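Local coordinates for ADP-ribosylating toxin CARDS (Mycoplasma pneumoniae, PDB 4TLV), which transfers the ADP-ribosyl group of NAD(+) to multiple target proteins and causes vacuolation of mammalian cells as the main virulence factor of its bacterium, at residues A[290-295]-A[323-328]; A[331-336]-A[481-486]; A[337-342]-A[378-383]; A[418-423]-A[430-435]. All coordinates share one frame; numbering follows the deposited sequence.

Interaction 1: A[290-295]-A[323-328]; sequences LQADPQ and ICLKDL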
loop_
_atom_site.group_PDB
_atom_site.type_symbol
_atom_site.label_atom_id
_atom_site.label_comp_id
_atom_site.label_asym_id
_atom_site.label_seq_id
_atom_site.Cartn_x
_atom_site.Cartn_y
_atom_site.Cartn_z
ATOM N N LEU A 290 10.590 -4.312 22.201
ATOM C CA LEU A 290 9.221 -4.165 21.746
ATOM C C LEU A 290 8.522 -5.517 21.809
ATOM O O LEU A 290 9.081 -6.522 21.354
ATOM C CB LEU A 290 9.227 -3.666 20.305
ATOM C CG LEU A 290 7.869 -3.361 19.690
ATOM C CD1 LEU A 290 7.225 -2.160 20.414
ATOM C CD2 LEU A 290 8.046 -3.073 18.203
ATOM N N GLN A 291 7.312 -5.554 22.367
ATOM C CA GLN A 291 6.548 -6.796 22.408
ATOM C C GLN A 291 5.064 -6.516 22.178
ATOM O O GLN A 291 4.616 -5.389 22.346
ATOM C CB GLN A 291 6.764 -7.512 23.754
ATOM C CG GLN A 291 8.193 -7.992 23.940
ATOM C CD GLN A 291 8.410 -8.732 25.216
ATOM O OE1 GLN A 291 7.499 -8.877 26.021
ATOM N NE2 GLN A 291 9.636 -9.214 25.418
ATOM N N ALA A 292 4.302 -7.530 21.781
ATOM C CA ALA A 292 2.872 -7.321 21.536
ATOM C C ALA A 292 2.066 -8.591 21.762
ATOM O O ALA A 292 2.588 -9.698 21.662
ATOM C CB ALA A 292 2.623 -6.741 20.117
ATOM N N ASP A 293 0.783 -8.434 22.071
ATOM C CA ASP A 293 -0.038 -9.583 22.451
ATOM C C ASP A 293 -1.325 -9.596 21.640
ATOM O O ASP A 293 -2.168 -8.729 21.816
ATOM C CB ASP A 293 -0.377 -9.519 23.946
ATOM C CG ASP A 293 -1.101 -10.785 24.446
ATOM O OD1 ASP A 293 -1.714 -11.502 23.628
ATOM O OD2 ASP A 293 -1.047 -11.072 25.659
ATOM N N PRO A 294 -1.488 -10.579 20.745
ATOM C CA PRO A 294 -2.694 -10.585 19.896
ATOM C C PRO A 294 -3.974 -10.891 20.665
ATOM O O PRO A 294 -5.059 -10.708 20.118
ATOM C CB PRO A 294 -2.440 -11.728 18.906
ATOM C CG PRO A 294 -1.002 -12.080 19.053
ATOM C CD PRO A 294 -0.592 -11.703 20.446
ATOM N N GLN A 295 -3.850 -11.374 21.898
ATOM C CA GLN A 295 -5.026 -11.664 22.719
ATOM C C GLN A 295 -5.779 -10.382 23.101
ATOM O O GLN A 295 -7.003 -10.379 23.224
ATOM C CB GLN A 295 -4.619 -12.434 23.979
ATOM C CG GLN A 295 -5.791 -13.048 24.761
ATOM C CD GLN A 295 -6.444 -12.074 25.730
ATOM O OE1 GLN A 295 -5.650 -11.151 26.282
ATOM N NE2 GLN A 295 -7.653 -12.149 25.977
ATOM N N ILE A 323 4.642 -1.980 10.477
ATOM C CA ILE A 323 5.428 -2.844 11.351
ATOM C C ILE A 323 4.502 -3.962 11.821
ATOM O O ILE A 323 3.570 -3.713 12.592
ATOM C CB ILE A 323 5.967 -2.051 12.570
ATOM C CG1 ILE A 323 6.836 -0.887 12.093
ATOM C CG2 ILE A 323 6.743 -2.973 13.508
ATOM C CD1 ILE A 323 7.087 0.185 13.173
ATOM N N CYS A 324 4.734 -5.182 11.339
ATOM C CA CYS A 324 3.813 -6.291 11.568
ATOM C C CYS A 324 4.409 -7.337 12.496
ATOM O O CYS A 324 5.619 -7.588 12.453
ATOM C CB CYS A 324 3.484 -7.006 10.256
ATOM S SG CYS A 324 2.911 -5.983 8.904
ATOM N N LEU A 325 3.552 -7.968 13.303
ATOM C CA LEU A 325 3.926 -9.162 14.059
ATOM C C LEU A 325 4.135 -10.288 13.066
ATOM O O LEU A 325 3.390 -10.398 12.095
ATOM C CB LEU A 325 2.809 -9.592 15.003
ATOM C CG LEU A 325 2.874 -9.221 16.475
ATOM C CD1 LEU A 325 1.702 -9.884 17.233
ATOM C CD2 LEU A 325 4.221 -9.620 17.084
ATOM N N LYS A 326 5.127 -11.137 13.315
ATOM C CA LYS A 326 5.452 -12.213 12.390
ATOM C C LYS A 326 4.289 -13.167 12.132
ATOM O O LYS A 326 3.994 -13.471 10.980
ATOM C CB LYS A 326 6.665 -13.019 12.883
ATOM C CG LYS A 326 6.953 -14.283 12.064
ATOM C CD LYS A 326 8.073 -15.100 12.723
ATOM C CE LYS A 326 8.256 -16.451 12.066
ATOM N NZ LYS A 326 8.615 -16.299 10.639
ATOM N N ASP A 327 3.647 -13.661 13.185
ATOM C CA ASP A 327 2.685 -14.758 13.006
ATOM C C ASP A 327 1.245 -14.281 12.811
ATOM O O ASP A 327 0.809 -13.292 13.406
ATOM C CB ASP A 327 2.725 -15.745 14.178
ATOM C CG ASP A 327 4.058 -16.474 14.282
ATOM O OD1 ASP A 327 4.456 -17.141 13.305
ATOM O OD2 ASP A 327 4.701 -16.364 15.343
ATOM N N LEU A 328 0.509 -15.015 11.988
ATOM C CA LEU A 328 -0.935 -14.818 11.852
ATOM C C LEU A 328 -1.670 -15.341 13.074
ATOM O O LEU A 328 -1.202 -16.268 13.741
ATOM C CB LEU A 328 -1.440 -15.577 10.619
ATOM C CG LEU A 328 -0.778 -15.164 9.303
ATOM C CD1 LEU A 328 -1.371 -15.959 8.132
ATOM C CD2 LEU A 328 -0.969 -13.654 9.061
#

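Interaction 2: A[331-336]-A[481-486]; sequences AQISLS and KIFFVQ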
loop_
_atom_site.group_PDB
_atom_site.type_symbol
_atom_site.label_atom_id
_atom_site.label_comp_id
_atom_site.label_asym_id
_atom_site.label_seq_id
_atom_site.Cartn_x
_atom_site.Cartn_y
_atom_site.Cartn_z
ATOM N N ALA A 331 -7.344 -17.019 13.197
ATOM C CA ALA A 331 -8.282 -16.756 12.115
ATOM C C ALA A 331 -7.584 -16.164 10.882
ATOM O O ALA A 331 -8.220 -15.526 10.045
ATOM C CB ALA A 331 -9.417 -15.845 12.595
ATOM N N GLN A 332 -6.272 -16.379 10.795
ATOM C CA GLN A 332 -5.483 -16.065 9.609
ATOM C C GLN A 332 -5.334 -14.570 9.300
ATOM O O GLN A 332 -5.093 -14.197 8.163
ATOM C CB GLN A 332 -6.020 -16.811 8.385
ATOM C CG GLN A 332 -6.145 -18.314 8.589
ATOM C CD GLN A 332 -6.970 -18.966 7.497
ATOM O OE1 GLN A 332 -8.160 -18.683 7.347
ATOM N NE2 GLN A 332 -6.329 -19.816 6.703
ATOM N N ILE A 333 -5.449 -13.712 10.303
ATOM C CA ILE A 333 -5.155 -12.312 10.035
ATOM C C ILE A 333 -3.810 -11.880 10.619
ATOM O O ILE A 333 -3.290 -12.473 11.567
ATOM C CB ILE A 333 -6.276 -11.346 10.445
ATOM C CG1 ILE A 333 -6.528 -11.435 11.937
ATOM C CG2 ILE A 333 -7.570 -11.577 9.609
ATOM C CD1 ILE A 333 -7.865 -10.878 12.329
ATOM N N SER A 334 -3.254 -10.860 9.991
ATOM C CA SER A 334 -1.974 -10.276 10.353
ATOM C C SER A 334 -2.274 -9.022 11.165
ATOM O O SER A 334 -3.288 -8.365 10.928
ATOM C CB SER A 334 -1.228 -9.896 9.069
ATOM O OG SER A 334 -0.063 -9.144 9.350
ATOM N N LEU A 335 -1.419 -8.716 12.139
ATOM C CA LEU A 335 -1.574 -7.527 12.975
ATOM C C LEU A 335 -0.379 -6.578 12.857
ATOM O O LEU A 335 0.763 -7.028 12.776
ATOM C CB LEU A 335 -1.745 -7.940 14.437
ATOM C CG LEU A 335 -2.985 -8.800 14.730
ATOM C CD1 LEU A 335 -2.821 -9.528 16.083
ATOM C CD2 LEU A 335 -4.266 -7.953 14.685
ATOM N N SER A 336 -0.660 -5.273 12.869
ATOM C CA SER A 336 0.344 -4.220 12.678
ATOM C C SER A 336 0.240 -3.170 13.781
ATOM O O SER A 336 -0.848 -2.924 14.305
ATOM C CB SER A 336 0.114 -3.513 11.329
ATOM O OG SER A 336 0.434 -4.362 10.247
ATOM N N LYS A 481 -11.798 -11.752 -1.837
ATOM C CA LYS A 481 -12.836 -12.010 -0.840
ATOM C C LYS A 481 -13.073 -10.773 0.038
ATOM O O LYS A 481 -12.198 -9.898 0.168
ATOM C CB LYS A 481 -12.492 -13.248 0.010
ATOM C CG LYS A 481 -12.349 -14.542 -0.798
ATOM C CD LYS A 481 -12.405 -15.777 0.097
ATOM C CE LYS A 481 -11.181 -15.850 0.997
ATOM N NZ LYS A 481 -9.970 -16.079 0.162
ATOM N N ILE A 482 -14.274 -10.671 0.594
ATOM C CA ILE A 482 -14.605 -9.595 1.515
ATOM C C ILE A 482 -14.838 -10.215 2.883
ATOM O O ILE A 482 -15.563 -11.205 2.994
ATOM C CB ILE A 482 -15.864 -8.836 1.059
ATOM C CG1 ILE A 482 -15.513 -7.975 -0.162
ATOM C CG2 ILE A 482 -16.412 -7.938 2.169
ATOM C CD1 ILE A 482 -16.723 -7.391 -0.884
ATOM N N PHE A 483 -14.232 -9.640 3.921
ATOM C CA PHE A 483 -14.368 -10.220 5.258
ATOM C C PHE A 483 -14.592 -9.197 6.368
ATOM O O PHE A 483 -14.230 -8.021 6.249
ATOM C CB PHE A 483 -13.217 -11.203 5.575
ATOM C CG PHE A 483 -11.833 -10.573 5.630
ATOM C CD1 PHE A 483 -11.027 -10.517 4.501
ATOM C CD2 PHE A 483 -11.322 -10.083 6.829
ATOM C CE1 PHE A 483 -9.730 -9.958 4.564
ATOM C CE2 PHE A 483 -10.042 -9.541 6.901
ATOM C CZ PHE A 483 -9.243 -9.484 5.762
ATOM N N PHE A 484 -15.213 -9.671 7.443
ATOM C CA PHE A 484 -15.619 -8.870 8.588
ATOM C C PHE A 484 -14.862 -9.466 9.773
ATOM O O PHE A 484 -14.996 -10.653 10.060
ATOM C CB PHE A 484 -17.136 -9.057 8.776
ATOM C CG PHE A 484 -17.757 -8.234 9.869
ATOM C CD1 PHE A 484 -17.394 -8.406 11.197
ATOM C CD2 PHE A 484 -18.797 -7.349 9.571
ATOM C CE1 PHE A 484 -18.008 -7.658 12.212
ATOM C CE2 PHE A 484 -19.421 -6.607 10.574
ATOM C CZ PHE A 484 -19.021 -6.759 11.899
ATOM N N VAL A 485 -14.054 -8.660 10.450
ATOM C CA VAL A 485 -13.285 -9.157 11.584
ATOM C C VAL A 485 -14.042 -8.850 12.868
ATOM O O VAL A 485 -14.120 -7.707 13.291
ATOM C CB VAL A 485 -11.871 -8.535 11.660
ATOM C CG1 VAL A 485 -11.113 -9.051 12.887
ATOM C CG2 VAL A 485 -11.082 -8.830 10.374
ATOM N N GLN A 486 -14.627 -9.886 13.458
ATOM C CA GLN A 486 -15.313 -9.749 14.734
ATOM C C GLN A 486 -14.264 -9.560 15.821
ATOM O O GLN A 486 -14.386 -8.702 16.689
ATOM C CB GLN A 486 -16.134 -11.005 15.022
ATOM C CG GLN A 486 -16.829 -10.995 16.365
ATOM C CD GLN A 486 -17.695 -12.233 16.565
ATOM O OE1 GLN A 486 -17.191 -13.328 16.824
ATOM N NE2 GLN A 486 -19.002 -12.064 16.430
#

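Interaction 3: A[337-342]-A[378-383]; sequences LTAFTT and VSSELL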
loop_
_atom_site.group_PDB
_atom_site.type_symbol
_atom_site.label_atom_id
_atom_site.label_comp_id
_atom_site.label_asym_id
_atom_site.label_seq_id
_atom_site.Cartn_x
_atom_site.Cartn_y
_atom_site.Cartn_z
ATOM N N LEU A 337 1.376 -2.570 14.131
ATOM C CA LEU A 337 1.416 -1.425 15.032
ATOM C C LEU A 337 0.609 -0.289 14.440
ATOM O O LEU A 337 0.777 0.064 13.267
ATOM C CB LEU A 337 2.865 -0.966 15.242
ATOM C CG LEU A 337 3.581 -1.623 16.427
ATOM C CD1 LEU A 337 3.599 -3.132 16.348
ATOM C CD2 LEU A 337 5.001 -1.056 16.580
ATOM N N THR A 338 -0.257 0.297 15.257
ATOM C CA THR A 338 -1.178 1.309 14.777
ATOM C C THR A 338 -1.157 2.481 15.761
ATOM O O THR A 338 -1.252 2.276 16.971
ATOM C CB THR A 338 -2.603 0.715 14.670
ATOM O OG1 THR A 338 -2.569 -0.480 13.872
ATOM C CG2 THR A 338 -3.573 1.708 14.060
ATOM N N ALA A 339 -0.995 3.694 15.241
ATOM C CA ALA A 339 -0.985 4.894 16.069
ATOM C C ALA A 339 -2.413 5.412 16.246
ATOM O O ALA A 339 -3.026 5.890 15.292
ATOM C CB ALA A 339 -0.114 5.962 15.435
ATOM N N PHE A 340 -2.938 5.292 17.464
ATOM C CA PHE A 340 -4.305 5.712 17.778
ATOM C C PHE A 340 -4.322 7.027 18.552
ATOM O O PHE A 340 -3.447 7.287 19.373
ATOM C CB PHE A 340 -5.004 4.649 18.622
ATOM C CG PHE A 340 -5.429 3.440 17.852
ATOM C CD1 PHE A 340 -6.585 3.467 17.077
ATOM C CD2 PHE A 340 -4.695 2.267 17.918
ATOM C CE1 PHE A 340 -6.985 2.344 16.367
ATOM C CE2 PHE A 340 -5.102 1.133 17.219
ATOM C CZ PHE A 340 -6.242 1.174 16.443
ATOM N N THR A 341 -5.326 7.852 18.296
ATOM C CA THR A 341 -5.480 9.107 19.021
ATOM C C THR A 341 -5.885 8.846 20.468
ATOM O O THR A 341 -6.517 7.832 20.781
ATOM C CB THR A 341 -6.575 9.963 18.400
ATOM O OG1 THR A 341 -7.796 9.211 18.388
ATOM C CG2 THR A 341 -6.205 10.351 16.978
ATOM N N THR A 342 -5.519 9.765 21.352
ATOM C CA THR A 342 -5.903 9.647 22.753
ATOM C C THR A 342 -6.724 10.875 23.123
ATOM O O THR A 342 -7.324 11.500 22.253
ATOM C CB THR A 342 -4.676 9.521 23.679
ATOM O OG1 THR A 342 -3.954 10.757 23.698
ATOM C CG2 THR A 342 -3.754 8.399 23.202
ATOM N N VAL A 378 11.792 6.521 14.725
ATOM C CA VAL A 378 10.631 5.876 14.111
ATOM C C VAL A 378 9.477 6.863 14.168
ATOM O O VAL A 378 9.064 7.263 15.258
ATOM C CB VAL A 378 10.282 4.586 14.866
ATOM C CG1 VAL A 378 9.004 3.930 14.294
ATOM C CG2 VAL A 378 11.461 3.615 14.789
ATOM N N SER A 379 8.973 7.265 13.003
ATOM C CA SER A 379 7.978 8.334 12.928
ATOM C C SER A 379 6.677 7.826 12.331
ATOM O O SER A 379 6.685 6.976 11.443
ATOM C CB SER A 379 8.508 9.496 12.070
ATOM O OG SER A 379 9.704 10.015 12.617
ATOM N N SER A 380 5.562 8.363 12.799
ATOM C CA SER A 380 4.258 8.004 12.227
ATOM C C SER A 380 3.848 8.890 11.042
ATOM O O SER A 380 3.930 10.124 11.125
ATOM C CB SER A 380 3.180 8.087 13.299
ATOM O OG SER A 380 1.904 7.872 12.725
ATOM N N GLU A 381 3.390 8.275 9.948
ATOM C CA GLU A 381 2.872 9.038 8.815
ATOM C C GLU A 381 1.581 9.767 9.181
ATOM O O GLU A 381 1.166 10.679 8.479
ATOM C CB GLU A 381 2.626 8.154 7.580
ATOM C CG GLU A 381 3.884 7.553 6.969
ATOM C CD GLU A 381 4.746 8.580 6.237
ATOM O OE1 GLU A 381 4.372 9.779 6.174
ATOM O OE2 GLU A 381 5.801 8.177 5.710
ATOM N N LEU A 382 0.944 9.363 10.278
ATOM C CA LEU A 382 -0.300 10.020 10.697
ATOM C C LEU A 382 -0.059 11.498 11.051
ATOM O O LEU A 382 -0.955 12.341 10.911
ATOM C CB LEU A 382 -0.931 9.272 11.877
ATOM C CG LEU A 382 -2.375 9.647 12.218
ATOM C CD1 LEU A 382 -3.299 9.320 11.049
ATOM C CD2 LEU A 382 -2.831 8.940 13.468
ATOM N N LEU A 383 1.158 11.814 11.484
ATOM C CA LEU A 383 1.482 13.168 11.929
ATOM C C LEU A 383 2.058 14.019 10.810
ATOM O O LEU A 383 2.480 15.150 11.038
ATOM C CB LEU A 383 2.429 13.140 13.134
ATOM C CG LEU A 383 1.793 12.626 14.432
ATOM C CD1 LEU A 383 2.817 12.464 15.536
ATOM C CD2 LEU A 383 0.668 13.556 14.877
#

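Interaction 4: A[418-423]-A[430-435]; sequences LQIIVD and QFVTMR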
loop_
_atom_site.group_PDB
_atom_site.type_symbol
_atom_site.label_atom_id
_atom_site.label_comp_id
_atom_site.label_asym_id
_atom_site.label_seq_id
_atom_site.Cartn_x
_atom_site.Cartn_y
_atom_site.Cartn_z
ATOM N N LEU A 418 12.438 7.225 22.120
ATOM C CA LEU A 418 13.067 5.926 21.958
ATOM C C LEU A 418 13.480 5.794 20.508
ATOM O O LEU A 418 12.711 6.127 19.605
ATOM C CB LEU A 418 12.058 4.828 22.245
ATOM C CG LEU A 418 11.489 4.754 23.653
ATOM C CD1 LEU A 418 10.199 3.971 23.621
ATOM C CD2 LEU A 418 12.515 4.097 24.552
ATOM N N GLN A 419 14.685 5.303 20.282
ATOM C CA GLN A 419 15.170 5.095 18.934
ATOM C C GLN A 419 15.631 3.654 18.812
ATOM O O GLN A 419 16.100 3.055 19.778
ATOM C CB GLN A 419 16.301 6.080 18.603
ATOM C CG GLN A 419 15.822 7.540 18.586
ATOM C CD GLN A 419 16.884 8.529 18.136
ATOM O OE1 GLN A 419 18.059 8.192 18.034
ATOM N NE2 GLN A 419 16.465 9.766 17.865
ATOM N N ILE A 420 15.464 3.085 17.628
ATOM C CA ILE A 420 15.901 1.716 17.413
ATOM C C ILE A 420 17.414 1.676 17.388
ATOM O O ILE A 420 18.047 2.492 16.743
ATOM C CB ILE A 420 15.351 1.147 16.097
ATOM C CG1 ILE A 420 13.817 1.134 16.173
ATOM C CG2 ILE A 420 15.919 -0.263 15.861
ATOM C CD1 ILE A 420 13.140 0.389 15.064
ATOM N N ILE A 421 17.994 0.717 18.095
ATOM C CA ILE A 421 19.438 0.562 18.069
ATOM C C ILE A 421 19.788 -0.737 17.353
ATOM O O ILE A 421 19.222 -1.790 17.641
ATOM C CB ILE A 421 20.042 0.597 19.489
ATOM C CG1 ILE A 421 19.435 -0.511 20.347
ATOM C CG2 ILE A 421 19.788 1.965 20.117
ATOM C CD1 ILE A 421 20.086 -0.684 21.729
ATOM N N VAL A 422 20.720 -0.641 16.419
ATOM C CA VAL A 422 21.104 -1.776 15.600
ATOM C C VAL A 422 22.505 -2.235 15.974
ATOM O O VAL A 422 23.463 -1.463 15.909
ATOM C CB VAL A 422 21.079 -1.412 14.108
ATOM C CG1 VAL A 422 21.640 -2.568 13.273
ATOM C CG2 VAL A 422 19.655 -1.068 13.672
ATOM N N ASP A 423 22.613 -3.501 16.336
ATOM C CA ASP A 423 23.869 -4.074 16.764
ATOM C C ASP A 423 23.684 -5.585 16.878
ATOM O O ASP A 423 22.560 -6.075 16.973
ATOM C CB ASP A 423 24.255 -3.495 18.123
ATOM C CG ASP A 423 25.628 -3.943 18.575
ATOM O OD1 ASP A 423 26.620 -3.308 18.143
ATOM O OD2 ASP A 423 25.710 -4.933 19.349
ATOM N N GLN A 430 18.443 -5.704 9.193
ATOM C CA GLN A 430 17.386 -5.721 8.175
ATOM C C GLN A 430 16.045 -5.220 8.706
ATOM O O GLN A 430 15.176 -4.841 7.932
ATOM C CB GLN A 430 17.243 -7.093 7.504
ATOM C CG GLN A 430 16.593 -8.151 8.371
ATOM C CD GLN A 430 16.494 -9.458 7.631
ATOM O OE1 GLN A 430 15.272 -9.913 7.394
ATOM N NE2 GLN A 430 17.517 -10.045 7.248
ATOM N N PHE A 431 15.879 -5.172 10.022
ATOM C CA PHE A 431 14.627 -4.638 10.538
ATOM C C PHE A 431 14.330 -3.239 10.004
ATOM O O PHE A 431 13.185 -2.915 9.679
ATOM C CB PHE A 431 14.551 -4.619 12.072
ATOM C CG PHE A 431 13.233 -4.109 12.563
ATOM C CD1 PHE A 431 12.095 -4.869 12.398
ATOM C CD2 PHE A 431 13.115 -2.844 13.116
ATOM C CE1 PHE A 431 10.853 -4.385 12.816
ATOM C CE2 PHE A 431 11.889 -2.377 13.537
ATOM C CZ PHE A 431 10.758 -3.152 13.377
ATOM N N VAL A 432 15.360 -2.401 9.894
ATOM C CA VAL A 432 15.148 -1.018 9.488
ATOM C C VAL A 432 15.154 -0.823 7.968
ATOM O O VAL A 432 15.501 0.251 7.464
ATOM C CB VAL A 432 16.136 -0.061 10.195
ATOM C CG1 VAL A 432 15.925 -0.144 11.717
ATOM C CG2 VAL A 432 17.572 -0.397 9.822
ATOM N N THR A 433 14.729 -1.867 7.253
ATOM C CA THR A 433 14.517 -1.826 5.817
ATOM C C THR A 433 13.134 -2.420 5.530
ATOM O O THR A 433 12.597 -3.144 6.340
ATOM C CB THR A 433 15.578 -2.651 5.062
ATOM O OG1 THR A 433 15.432 -4.030 5.391
ATOM C CG2 THR A 433 16.999 -2.189 5.458
ATOM N N MET A 434 12.567 -2.119 4.371
ATOM C CA MET A 434 11.202 -2.537 4.079
ATOM C C MET A 434 11.172 -3.812 3.237
ATOM O O MET A 434 11.551 -3.801 2.072
ATOM C CB MET A 434 10.445 -1.388 3.387
ATOM C CG MET A 434 10.112 -0.241 4.318
ATOM S SD MET A 434 9.552 1.209 3.417
ATOM C CE MET A 434 11.085 2.032 3.141
ATOM N N ARG A 435 10.705 -4.903 3.838
ATOM C CA ARG A 435 10.695 -6.206 3.182
ATOM C C ARG A 435 9.367 -6.385 2.448
ATOM O O ARG A 435 8.414 -5.637 2.679
ATOM C CB ARG A 435 10.858 -7.332 4.210
ATOM C CG ARG A 435 9.637 -7.553 5.122
ATOM C CD ARG A 435 9.675 -8.951 5.834
ATOM N NE ARG A 435 10.879 -9.089 6.665
ATOM C CZ ARG A 435 11.163 -10.140 7.433
ATOM N NH1 ARG A 435 10.317 -11.154 7.510
ATOM N NH2 ARG A 435 12.292 -10.154 8.151
#

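Interaction 1: A[290-295]-A[323-328]
In the beta-trefoil D2 domain, Leu325 from the short strand 323-325 packs against Pro294 and Ala292, on or next to strand 287-293. One methyl does the work: Leu325 CD1 lies 3.9 Å from Pro294 CG, at the puckered corner of the proline ring, and 4.4 Å from Ala292 CB. The Leu325 and Pro294 side chains cross at about a right angle, so the methyl abuts the ring corner and does not run along the ring. Ala292 and Pro294 both direct CB to this side, as alternate residues do, while Asp293 between them directs its CB away. The first torsion of Leu325, chi1 -99°, departs from the usual staggered value and turns the branch so that CD1 meets the proline.

The backbones stay well separated, with Ala292 CA and Leu325 CA 7.8 Å apart, too far for main-chain pairing; the joint is purely apolar. Each strand finds its backbone partners in other parts of the trefoil: Gln291 bonds to Phe300 in the adjoining strand 298-303, and Cys324 to Phe316. Phe315 touches both Ala292 and Leu325, while Leu335 adds to the cover of Pro294.

Just past Ala292 the chain forms an Asx turn. Gln295 N donates to Asp293 OD1 over 2.8 Å, meeting the anti side of that oxygen from 35° out of the carboxylate plane. The same oxygen also bonds Ser309 OG, so two partners hold it.

Interaction 2: A[331-336]-A[481-486]
Ile333 reaches across with both of its methyls, CG2 toward the ring of Phe483 and CD1 onto Val485. The closer approach is between the branch ends Ile333 CD1 and Val485 CG1, 3.8 Å apart, where the two aliphatic side chains reach toward each other tip to tip. Ile333 CG2 lies 4.2 Å from Phe483 CE2 and comes to the ring at a slant. The torsions explain this division of labour: CG1 of Ile333 sits between its backbone N and carbonyl carbon (chi1 61°), which sends CD1 to the valine while CG2, on the other branch, is turned to the phenylalanine.

Phe483 and Val485 are alternate residues of strand 481-485, hence on the same face of it, and Val485 CG2 lies in the plane of the Phe483 ring at its edge. This places the contact at an interface between two beta-trefoils: Ile333 belongs to D2 and the strand to D3. The nearest CA pair, Ile333 CA and Val485 CA, is 8.9 Å apart, in keeping with a contact made by side chains alone. Val354 of D2 touches both Ile333 and Val485, and Val491 of D3 touches both Ile333 and Phe483, so the seam is lined with apolar groups from each domain. Within D3 the Phe483 ring also meets Phe441, edge-to-face, and Phe474. Next to Ile333, polar bonding joins the domains as well: Gln332 OE1 accepts from Met516 N and Gln332 NE2 bonds Asp515 OD1.

Interaction 3: A[337-342]-A[378-383]
Ala339, Leu382 and Ser380 carry this contact inside the beta-trefoil D2 domain, joining strand 335-340 to the end of strand 375-380 and the single 3-10 turn, 381-383, that follows it. Ala339 has the largest share, and its CB points at the other segment. Against it comes Leu382 CD2, which lies 3.6 Å from Ala339 O and 4.5 Å from Ala339 CB, so the leucine methyl rests beside the backbone carbonyl more closely than beside the alanine methyl. The leucine gets there by an extended first torsion: CG is anti to the backbone N, chi1 -167°, which projects the branch from the 3-10 turn toward the strand.

With 7.2 Å between Ala339 CA and Ser380 CA, the nearest pair, the two strands are not sheet neighbours at this point. Ala339 instead pairs its backbone with Asn361, and strand 335-340 pairs with 348-354, whereas strand 375-380 pairs with 364-368 and 415-421. Trp364 of strand 364-368 touches Ser380 and sends its NE1 to Leu337 O, bridging the two sides by a second route; Asn361 touches Leu382 in turn.

Ser380 meets Ala339 with its hydroxyl end, OG lying 3.9 Å from Ala339 CB in a plain van der Waals contact. That oxygen has a polar role within its own segment, forming an ST turn that leads the chain from strand into 3-10 turn: Leu382 N donates to Ser380 OG over 3.0 Å, with an N-H...O angle of 148°.

Interaction 4: A[418-423]-A[430-435]
The ring of Phe431 meets Ile420 at its edge: Ile420 CD1 lies in the ring plane, 3.4 Å from Phe431 CE2 and 3.8 Å from Phe431 CD2. The methyl therefore abuts the rim carbons and does not sit over a ring face, and the two side chains cross at about a right angle. At 3.4 Å between two carbons the packing is tight. Phe431 CG is anti to its backbone N, chi1 -178°, which stretches the ring out from the end of the 3-10 segment, at 430-431, toward the strand; Val277 and Met366 also touch the side chain.

The other branch of Ile420 serves a separate neighbour. Its CG2 lies 4.1 Å from Val432 CG1, where the side chains slide past each other in opposite directions. Val422, two residues on and on the same side as Ile420, brings CG2 to 4.3 Å from that same Val432 CG1. One valine methyl is thus shared by two residues, while Ile421 between them directs its CB away, and its side chain touches Tyr278 and Arg280.

Phe376 touches both Val422 and Val432, and Met366 touches Ile420, Phe431 and Val432, closing the cluster with side chains from strands 375-380 and 364-368. The backbones keep apart, with 8.4 Å from Ile420 CA to Val432 CA. The last part of D2 thus folds back on the domain's final strand, 415-421, and packs against the apolar interior of the beta-trefoil before D3 begins.

All four contacts are chiefly apolar. In interaction 4 every touching residue is buried, whereas interactions 1, 2 and 3 each include one partly exposed residue: Pro294, Val485 and Leu382. Interactions 1, 3 and 4 lie within D2; interaction 2 joins D2 to D3. Interaction 2 uses Ile333, just ahead of strand 335-340, and interaction 3 uses Ala339 within it; backbone bonds, Leu325 N to Leu335 O and Ile323 O to Leu337 N, probably tie strand 323-325 of interaction 1 to this strand. Val378 packs on Ile420 between interactions 3 and 4, and Ile323 on Phe431 between 1 and 4. Aromatic rings enter interactions 2 and 4; interaction 1 is purely aliphatic, and interaction 3 adds a hydroxyl and a carbonyl.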